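Carboxylesterase (Est-2) (Archaeoglobus fulgidus, PDB 5FRD) probably hydrolyses carboxylic esters as a thermophilic esterase of the alpha/beta hydrolase family, and binds coenzyme A near its active site. Local coordinates at residues A[181-192]-A[210-218]. Residues are numbered along the deposited sequence; the frame is centred on the assembly and turned at random. Where two conformers were deposited one is given.
Sequences YRNGKLKIGVPT and FFHKHIPNS. With COA (coenzyme A), chain C.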
loop_
_atom_site.group_PDB
_atom_site.type_symbol
_atom_site.label_atom_id
_atom_site.label_comp_id
_atom_site.label_asym_id
_atom_site.label_seq_id
_atom_site.Cartn_x
_atom_site.Cartn_y
_atom_site.Cartn_z
ATOM N N TYR A 181 4.198 -11.792 -14.912
ATOM C CA TYR A 181 3.666 -12.840 -14.078
ATOM C C TYR A 181 3.140 -14.003 -14.937
ATOM O O TYR A 181 3.413 -15.142 -14.622
ATOM C CB TYR A 181 2.508 -12.345 -13.195
ATOM C CG TYR A 181 2.886 -11.595 -11.939
ATOM C CD1 TYR A 181 3.202 -12.267 -10.769
ATOM C CD2 TYR A 181 2.848 -10.208 -11.916
ATOM C CE1 TYR A 181 3.511 -11.566 -9.599
ATOM C CE2 TYR A 181 3.162 -9.499 -10.759
ATOM C CZ TYR A 181 3.469 -10.175 -9.618
ATOM O OH TYR A 181 3.785 -9.451 -8.481
ATOM N N ARG A 182 2.351 -13.681 -15.954
ATOM C CA ARG A 182 1.657 -14.693 -16.779
ATOM C C ARG A 182 2.637 -15.655 -17.441
ATOM O O ARG A 182 2.375 -16.847 -17.493
ATOM C CB ARG A 182 0.780 -14.020 -17.848
ATOM C CG ARG A 182 -0.629 -13.663 -17.400
ATOM C CD ARG A 182 -1.350 -12.875 -18.491
ATOM N NE ARG A 182 -2.767 -12.626 -18.205
ATOM C CZ ARG A 182 -3.539 -11.735 -18.837
ATOM N NH1 ARG A 182 -3.058 -10.964 -19.812
ATOM N NH2 ARG A 182 -4.818 -11.608 -18.483
ATOM N N ASN A 183 3.750 -15.119 -17.947
ATOM C CA ASN A 183 4.716 -15.917 -18.720
ATOM C C ASN A 183 5.802 -16.542 -17.871
ATOM O O ASN A 183 6.750 -17.126 -18.388
ATOM C CB ASN A 183 5.303 -15.105 -19.884
ATOM C CG ASN A 183 6.250 -14.000 -19.442
ATOM O OD1 ASN A 183 6.773 -13.993 -18.329
ATOM N ND2 ASN A 183 6.458 -13.042 -20.323
ATOM N N GLY A 184 5.683 -16.376 -16.562
ATOM C CA GLY A 184 6.511 -17.075 -15.620
ATOM C C GLY A 184 7.865 -16.459 -15.398
ATOM O O GLY A 184 8.665 -17.078 -14.722
ATOM N N LYS A 185 8.153 -15.284 -15.972
ATOM C CA LYS A 185 9.470 -14.638 -15.812
ATOM C C LYS A 185 9.630 -14.048 -14.419
ATOM O O LYS A 185 10.695 -14.153 -13.809
ATOM C CB LYS A 185 9.746 -13.531 -16.858
ATOM C CG LYS A 185 10.111 -14.053 -18.245
ATOM C CD LYS A 185 10.673 -12.948 -19.126
ATOM C CE LYS A 185 10.286 -13.178 -20.582
ATOM N NZ LYS A 185 11.038 -12.307 -21.525
ATOM N N LEU A 186 8.553 -13.444 -13.924
ATOM C CA LEU A 186 8.521 -12.827 -12.623
ATOM C C LEU A 186 8.161 -13.893 -11.621
ATOM O O LEU A 186 7.089 -14.530 -11.687
ATOM C CB LEU A 186 7.456 -11.754 -12.604
ATOM C CG LEU A 186 7.516 -10.742 -11.492
ATOM C CD1 LEU A 186 6.649 -9.563 -11.901
ATOM C CD2 LEU A 186 7.110 -11.281 -10.123
ATOM N N LYS A 187 9.065 -14.121 -10.678
ATOM C CA LYS A 187 8.847 -15.147 -9.672
ATOM C C LYS A 187 8.893 -14.465 -8.338
ATOM O O LYS A 187 9.846 -13.736 -8.083
ATOM C CB LYS A 187 9.953 -16.190 -9.724
ATOM C CG LYS A 187 9.978 -16.938 -11.033
ATOM C CD LYS A 187 10.940 -18.116 -10.979
ATOM C CE LYS A 187 11.351 -18.560 -12.376
ATOM N NZ LYS A 187 10.196 -18.778 -13.292
ATOM N N ILE A 188 7.874 -14.686 -7.501
ATOM C CA ILE A 188 7.908 -14.212 -6.137
ATOM C C ILE A 188 8.232 -15.423 -5.280
ATOM O O ILE A 188 7.430 -16.380 -5.180
ATOM C CB ILE A 188 6.578 -13.588 -5.707
ATOM C CG1 ILE A 188 6.195 -12.465 -6.684
ATOM C CG2 ILE A 188 6.649 -13.127 -4.254
ATOM C CD1 ILE A 188 7.034 -11.223 -6.597
ATOM N N GLY A 189 9.409 -15.391 -4.659
ATOM C CA GLY A 189 9.913 -16.526 -3.888
ATOM C C GLY A 189 9.653 -16.497 -2.393
ATOM O O GLY A 189 9.895 -17.477 -1.690
ATOM N N VAL A 190 9.140 -15.380 -1.892
ATOM C CA VAL A 190 8.900 -15.224 -0.458
ATOM C C VAL A 190 7.444 -15.512 -0.124
ATOM O O VAL A 190 6.586 -15.426 -1.027
ATOM C CB VAL A 190 9.305 -13.824 0.071
ATOM C CG1 VAL A 190 10.804 -13.617 -0.047
ATOM C CG2 VAL A 190 8.544 -12.698 -0.599
ATOM N N PRO A 191 7.152 -15.809 1.141
ATOM C CA PRO A 191 5.761 -15.971 1.535
ATOM C C PRO A 191 4.987 -14.694 1.247
ATOM O O PRO A 191 5.495 -13.587 1.460
ATOM C CB PRO A 191 5.828 -16.255 3.028
ATOM C CG PRO A 191 7.217 -16.795 3.232
ATOM C CD PRO A 191 8.063 -16.051 2.281
ATOM N N THR A 192 3.751 -14.847 0.813
ATOM C CA THR A 192 2.919 -13.736 0.401
ATOM C C THR A 192 1.530 -13.915 1.001
ATOM O O THR A 192 0.971 -15.011 1.004
ATOM C CB THR A 192 2.906 -13.628 -1.130
ATOM O OG1 THR A 192 4.239 -13.360 -1.631
ATOM C CG2 THR A 192 2.073 -12.487 -1.611
ATOM N N PHE A 210 -5.480 -13.374 -9.134
ATOM C CA PHE A 210 -4.365 -13.429 -10.103
ATOM C C PHE A 210 -3.056 -13.610 -9.357
ATOM O O PHE A 210 -2.257 -14.504 -9.667
ATOM C CB PHE A 210 -4.332 -12.185 -10.970
ATOM C CG PHE A 210 -3.174 -12.170 -11.929
ATOM C CD1 PHE A 210 -3.315 -12.728 -13.182
ATOM C CD2 PHE A 210 -1.956 -11.628 -11.574
ATOM C CE1 PHE A 210 -2.272 -12.720 -14.107
ATOM C CE2 PHE A 210 -0.890 -11.640 -12.484
ATOM C CZ PHE A 210 -1.044 -12.207 -13.745
ATOM N N PHE A 211 -2.813 -12.788 -8.337
ATOM C CA PHE A 211 -1.626 -13.008 -7.511
ATOM C C PHE A 211 -1.572 -14.384 -6.882
ATOM O O PHE A 211 -0.538 -15.071 -6.874
ATOM C CB PHE A 211 -1.562 -11.995 -6.349
ATOM C CG PHE A 211 -1.268 -10.572 -6.745
ATOM C CD1 PHE A 211 -0.141 -10.249 -7.488
ATOM C CD2 PHE A 211 -2.072 -9.543 -6.233
ATOM C CE1 PHE A 211 0.141 -8.904 -7.747
ATOM C CE2 PHE A 211 -1.780 -8.218 -6.522
ATOM C CZ PHE A 211 -0.691 -7.922 -7.287
ATOM N N HIS A 212 -2.692 -14.825 -6.328
ATOM C CA HIS A 212 -2.754 -16.087 -5.630
ATOM C C HIS A 212 -2.449 -17.268 -6.565
ATOM O O HIS A 212 -1.761 -18.205 -6.158
ATOM C CB HIS A 212 -4.132 -16.215 -4.998
ATOM C CG HIS A 212 -4.295 -17.351 -4.048
ATOM N ND1 HIS A 212 -3.331 -17.789 -3.175
ATOM C CD2 HIS A 212 -5.384 -18.123 -3.806
ATOM C CE1 HIS A 212 -3.801 -18.805 -2.466
ATOM N NE2 HIS A 212 -5.057 -19.006 -2.819
ATOM N N LYS A 213 -2.893 -17.193 -7.810
ATOM C CA LYS A 213 -2.608 -18.226 -8.817
ATOM C C LYS A 213 -1.133 -18.269 -9.186
ATOM O O LYS A 213 -0.591 -19.345 -9.430
ATOM C CB LYS A 213 -3.452 -17.994 -10.062
ATOM C CG LYS A 213 -4.874 -18.451 -9.880
ATOM C CD LYS A 213 -5.639 -18.488 -11.169
ATOM C CE LYS A 213 -5.590 -17.184 -11.934
ATOM N NZ LYS A 213 -6.723 -17.118 -12.906
ATOM N N HIS A 214 -0.484 -17.107 -9.238
ATOM C CA HIS A 214 0.886 -16.988 -9.796
ATOM C C HIS A 214 1.995 -16.915 -8.790
ATOM O O HIS A 214 3.151 -16.841 -9.183
ATOM C CB HIS A 214 0.964 -15.819 -10.765
ATOM C CG HIS A 214 0.195 -16.066 -12.006
ATOM N ND1 HIS A 214 -1.047 -15.529 -12.243
ATOM C CD2 HIS A 214 0.456 -16.894 -13.047
ATOM C CE1 HIS A 214 -1.494 -15.969 -13.409
ATOM N NE2 HIS A 214 -0.595 -16.787 -13.918
ATOM N N ILE A 215 1.649 -16.901 -7.521
ATOM C CA ILE A 215 2.623 -16.886 -6.438
ATOM C C ILE A 215 2.506 -18.188 -5.644
ATOM O O ILE A 215 1.498 -18.403 -4.967
ATOM C CB ILE A 215 2.456 -15.622 -5.558
ATOM C CG1 ILE A 215 2.621 -14.350 -6.411
ATOM C CG2 ILE A 215 3.467 -15.662 -4.415
ATOM C CD1 ILE A 215 2.276 -13.048 -5.686
ATOM N N PRO A 216 3.562 -19.047 -5.658
ATOM C CA PRO A 216 3.386 -20.364 -5.042
ATOM C C PRO A 216 3.057 -20.381 -3.564
ATOM O O PRO A 216 2.117 -21.060 -3.155
ATOM C CB PRO A 216 4.717 -21.076 -5.309
ATOM C CG PRO A 216 5.321 -20.346 -6.436
ATOM C CD PRO A 216 4.813 -18.941 -6.419
ATOM N N ASN A 217 3.792 -19.615 -2.759
ATOM C CA ASN A 217 3.555 -19.582 -1.345
ATOM C C ASN A 217 2.726 -18.348 -1.025
ATOM O O ASN A 217 3.246 -17.394 -0.454
ATOM C CB ASN A 217 4.857 -19.539 -0.538
ATOM C CG ASN A 217 4.631 -19.736 0.948
ATOM O OD1 ASN A 217 3.488 -19.829 1.425
ATOM N ND2 ASN A 217 5.721 -19.788 1.708
ATOM N N SER A 218 1.488 -18.309 -1.498
ATOM C CA SER A 218 0.576 -17.231 -1.165
ATOM C C SER A 218 -0.665 -17.758 -0.518
ATOM O O SER A 218 -1.074 -18.896 -0.824
ATOM C CB SER A 218 0.238 -16.360 -2.374
ATOM O OG SER A 218 -0.463 -17.108 -3.369
HETATM N N1A COA C . -4.994 -8.575 -12.557
HETATM C C2A COA C . -5.548 -9.488 -13.367
HETATM N N3A COA C . -6.056 -9.155 -14.560
HETATM C C4A COA C . -6.008 -7.879 -15.002
HETATM C C5A COA C . -5.421 -6.834 -14.189
HETATM C C6A COA C . -4.883 -7.258 -12.908
HETATM N N6A COA C . -4.327 -6.342 -12.087
HETATM N N7A COA C . -5.521 -5.662 -14.838
HETATM C C8A COA C . -6.106 -5.955 -16.013
HETATM N N9A COA C . -6.395 -7.271 -16.092
HETATM C C1B COA C . -7.077 -7.920 -17.229
HETATM C C2B COA C . -8.513 -7.483 -17.215
HETATM O O2B COA C . -9.266 -8.314 -16.333
HETATM C C3B COA C . -8.873 -7.577 -18.689
HETATM O O3B COA C . -9.210 -8.929 -18.995
HETATM P P3B COA C . -10.475 -9.317 -19.925
HETATM O O7A COA C . -10.082 -8.697 -21.249
HETATM O O8A COA C . -11.655 -8.679 -19.220
HETATM O O9A COA C . -10.489 -10.829 -19.885
HETATM C C4B COA C . -7.587 -7.196 -19.397
HETATM O O4B COA C . -6.533 -7.459 -18.449
HETATM C C5B COA C . -7.523 -5.747 -19.853
HETATM O O5B COA C . -7.717 -4.887 -18.719
HETATM P P1A COA C . -6.986 -3.461 -18.617
HETATM O O1A COA C . -5.564 -3.564 -18.988
HETATM O O2A COA C . -7.308 -2.962 -17.208
HETATM O O3A COA C . -7.638 -2.482 -19.713
HETATM P P2A COA C . -9.185 -2.160 -20.018
HETATM O O4A COA C . -9.060 -1.075 -21.053
HETATM O O5A COA C . -9.945 -3.432 -20.238
HETATM O O6A COA C . -9.835 -1.557 -18.664
HETATM C CBP COA C . -10.261 -0.055 -16.886
HETATM C CCP COA C . -9.413 -0.312 -18.124
HETATM C CDP COA C . -9.780 1.244 -16.243
HETATM C CEP COA C . -11.732 0.085 -17.324
HETATM C CAP COA C . -10.084 -1.239 -15.901
HETATM O OAP COA C . -8.676 -1.456 -15.626
HETATM C C9P COA C . -10.833 -1.029 -14.604
HETATM O O9P COA C . -12.046 -1.047 -14.587
HETATM N N8P COA C . -10.090 -0.860 -13.495
HETATM C C7P COA C . -10.647 -0.808 -12.141
HETATM C C6P COA C . -10.990 0.598 -11.661
HETATM C C5P COA C . -9.846 1.540 -11.341
HETATM O O5P COA C . -9.833 2.689 -11.802
HETATM N N4P COA C . -8.909 1.098 -10.500
HETATM C C3P COA C . -7.831 1.933 -10.021
HETATM C C2P COA C . -6.591 1.094 -9.821
HETATM S S1P COA C . -5.309 2.127 -9.077
HETATM O O HOH W 1 5.434 -15.260 -9.062
HETATM O O HOH W 2 6.109 -17.540 -3.017
HETATM O O HOH W 3 8.474 -19.133 0.378
HETATM O O HOH W 4 1.805 -17.508 2.411
#
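T192 and S218 pair as a parallel beta bridge, their CA atoms 4.5 Å apart, where strands 192-197 and 218-223 begin; each segment starts at the C-terminal end of a helix, 178-182 and 205-214. T192 N donates to N217 O at 2.9 Å. P191 CA-H points to the same N217 O, and S218 CA-H to T192 O.

F210 and F211 both approach one face of the Y181 ring, and L186 CD1 packs on the other. Their edges turn toward that face, as offset edge-to-face pairs with planes at 80° and 71°. F210 CE2 lies 3.5 Å from Y181 CB, and F211 CE1 lies 3.8 Å from Y181 OH at the other end of the ring. That hydroxyl is hydrogen-bonded to Q96 of helix 90-101. CG of F210 is anti to the backbone N (chi1 177°), which carries the ring toward Y181 and R182. R182 CG meets the ring edge, near its plane. H214 ND1 lies over the centre of one face of the F210 ring, and is held there by its bond to F210 O at 3.0 Å. F210 CB approaches coenzyme A C2A at 3.8 Å. With an alanine in place of F210, Y181 would probably lose one of its two edge partners, R182 CG and H214 ND1 the ring they pack on, and the adenine a wall.

Further along, I215 CG2 touches I188 CB at 4.0 Å and T192 OG1 at 3.7 Å. Two waters join the backbones: one links L186 O and I188 N to H214 O, the other I188 O and V190 O to N217 N. A third links G189 O to the side-chain ND2 of N217.

F210 thus serves both the aromatic cluster and the coenzyme A pocket. I188, T192 and I215 connect that cluster to the strand bridge, while waters satisfy backbone groups of loop 186-190 that do not bond directly to 214-217.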